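Cytosine-specific methyltransferase (Escherichia coli O157:H7 EDL933, PDB 3G7U) probably transfers a methyl group from S-adenosyl-L-methionine to carbon 5 of cytosine in DNA, as a prophage-encoded modification methyltransferase. Local coordinates at residues Ile168-Ser173 and Lys361-Leu366. Sequence-based numbering, arbitrary orientation. Where two conformers were deposited one is given.
Sequences IGVKKS and KGLYNL
The backbone hydrogen bond from Asn-365 N to Lys-361 O, 2.9 Å long, belongs to the helical turn that carries Leu-363 toward Ile-168 and Val-170 of the strand. No hydrogen bond joins 168-173 to 361-366, and what holds them is a small buried hydrocarbon contact. Leu-363 is its hub. With CG turned anti to its own carbonyl carbon (chi1 -75°), its branched end reaches the strand, and methyl CD2 meets both partners. It lies 3.8 Å from Ile-168 CG2, the two side chains approaching tip to tip, and 4.1 Å from Val-170 CG1, where they meet at a slant. The other methyl, Leu-363 CD1, sits 4.2 Å from Ile-168 CG2, so the isoleucine methyl touches both branches of the leucine. A chi1 of -66° puts CG2 of Ile-168 anti to the backbone N, on the side from which Leu-363 comes. The CA atoms of Val-170 and Leu-363 stay 9.1 Å apart.

Phe-114 and Leu-116 of the adjacent strand also touch Leu-363, while Ile-178 in a loop touches both Val-170 and Leu-366. Further along the strand, Lys-171 NZ is hydrogen-bonded to Gln-111 OE1. The contact thus packs helix 353-367, close to the C-terminus, against one face of the sheet, running roughly along the strand. In that sheet, strand 163-171 runs antiparallel to both neighbours, 114-119 and 143-152, giving the 3-2-1-4-5-7-6 strand order characteristic of the Rossmann-like class I methyltransferase fold.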
loop_
_atom_site.group_PDB
_atom_site.type_symbol
_atom_site.label_atom_id
_atom_site.label_comp_id
_atom_site.label_asym_id
_atom_site.label_seq_id
_atom_site.Cartn_x
_atom_site.Cartn_y
_atom_site.Cartn_z
ATOM N N ILE A 168 3.479 15.597 4.724
ATOM C CA ILE A 168 3.938 15.269 6.093
ATOM C C ILE A 168 3.920 16.550 6.943
ATOM O O ILE A 168 4.261 17.629 6.454
ATOM C CB ILE A 168 5.340 14.622 6.089
ATOM C CG1 ILE A 168 5.297 13.257 5.411
ATOM C CG2 ILE A 168 5.905 14.459 7.526
ATOM C CD1 ILE A 168 6.654 12.761 4.951
ATOM N N GLY A 169 3.485 16.447 8.203
ATOM C CA GLY A 169 3.525 17.622 9.082
ATOM C C GLY A 169 4.048 17.117 10.397
ATOM O O GLY A 169 3.830 15.966 10.744
ATOM N N VAL A 170 4.777 17.960 11.127
ATOM C CA VAL A 170 5.307 17.549 12.418
ATOM C C VAL A 170 5.005 18.651 13.415
ATOM O O VAL A 170 4.992 19.817 13.073
ATOM C CB VAL A 170 6.828 17.238 12.432
ATOM C CG1 VAL A 170 7.158 15.944 11.667
ATOM C CG2 VAL A 170 7.648 18.428 11.953
ATOM N N LYS A 171 4.678 18.253 14.636
ATOM C CA LYS A 171 4.232 19.210 15.645
ATOM C C LYS A 171 5.363 20.208 15.887
ATOM O O LYS A 171 6.531 19.797 16.103
ATOM C CB LYS A 171 3.905 18.464 16.942
ATOM C CG LYS A 171 2.610 18.876 17.588
ATOM C CD LYS A 171 2.474 18.082 18.878
ATOM C CE LYS A 171 1.087 18.204 19.476
ATOM N NZ LYS A 171 0.576 19.618 19.485
ATOM N N LYS A 172 5.009 21.478 15.803
ATOM C CA LYS A 172 5.943 22.592 16.059
ATOM C C LYS A 172 6.665 22.483 17.401
ATOM O O LYS A 172 7.878 22.730 17.489
ATOM C CB LYS A 172 5.219 23.914 15.973
ATOM C CG LYS A 172 5.159 24.428 14.599
ATOM C CD LYS A 172 4.177 25.531 14.516
ATOM C CE LYS A 172 4.249 26.144 13.156
ATOM N NZ LYS A 172 3.118 27.064 13.030
ATOM N N SER A 173 5.927 22.055 18.418
ATOM C CA SER A 173 6.451 21.853 19.772
ATOM C C SER A 173 7.669 20.939 19.834
ATOM O O SER A 173 8.437 20.977 20.797
ATOM C CB SER A 173 5.333 21.326 20.686
ATOM O OG SER A 173 5.268 19.908 20.695
ATOM N N LYS A 361 10.075 5.229 8.092
ATOM C CA LYS A 361 11.281 4.978 8.931
ATOM C C LYS A 361 12.042 6.287 9.186
ATOM O O LYS A 361 12.624 6.465 10.260
ATOM C CB LYS A 361 12.229 3.906 8.322
ATOM C CG LYS A 361 13.421 3.458 9.235
ATOM C CD LYS A 361 12.910 2.862 10.551
ATOM C CE LYS A 361 13.969 2.225 11.465
ATOM N NZ LYS A 361 13.252 1.609 12.677
ATOM N N GLY A 362 11.996 7.188 8.212
ATOM C CA GLY A 362 12.550 8.527 8.334
ATOM C C GLY A 362 11.896 9.262 9.488
ATOM O O GLY A 362 12.587 9.827 10.339
ATOM N N LEU A 363 10.566 9.223 9.543
ATOM C CA LEU A 363 9.816 9.830 10.639
ATOM C C LEU A 363 10.076 9.154 11.977
ATOM O O LEU A 363 10.173 9.846 12.981
ATOM C CB LEU A 363 8.312 9.853 10.352
ATOM C CG LEU A 363 7.906 10.903 9.332
ATOM C CD1 LEU A 363 6.661 10.505 8.563
ATOM C CD2 LEU A 363 7.727 12.230 10.053
ATOM N N TYR A 364 10.178 7.824 12.000
ATOM C CA TYR A 364 10.413 7.093 13.245
ATOM C C TYR A 364 11.764 7.509 13.811
ATOM O O TYR A 364 11.888 7.771 15.010
ATOM C CB TYR A 364 10.422 5.592 13.007
ATOM C CG TYR A 364 10.607 4.756 14.263
ATOM C CD1 TYR A 364 9.511 4.412 15.071
ATOM C CD2 TYR A 364 11.870 4.278 14.626
ATOM C CE1 TYR A 364 9.688 3.623 16.229
ATOM C CE2 TYR A 364 12.058 3.498 15.770
ATOM C CZ TYR A 364 10.967 3.172 16.558
ATOM O OH TYR A 364 11.165 2.396 17.679
ATOM N N ASN A 365 12.768 7.549 12.936
ATOM C CA ASN A 365 14.113 7.957 13.337
ATOM C C ASN A 365 14.173 9.364 13.918
ATOM O O ASN A 365 14.838 9.575 14.937
ATOM C CB ASN A 365 15.097 7.786 12.194
ATOM C CG ASN A 365 15.423 6.324 11.936
ATOM O OD1 ASN A 365 15.207 5.462 12.792
ATOM N ND2 ASN A 365 15.930 6.040 10.747
ATOM N N LEU A 366 13.456 10.294 13.292
ATOM C CA LEU A 366 13.307 11.664 13.801
ATOM C C LEU A 366 12.737 11.706 15.218
ATOM O O LEU A 366 13.174 12.497 16.055
ATOM C CB LEU A 366 12.394 12.492 12.895
ATOM C CG LEU A 366 12.965 13.355 11.767
ATOM C CD1 LEU A 366 14.106 12.678 11.058
ATOM C CD2 LEU A 366 11.866 13.741 10.788
#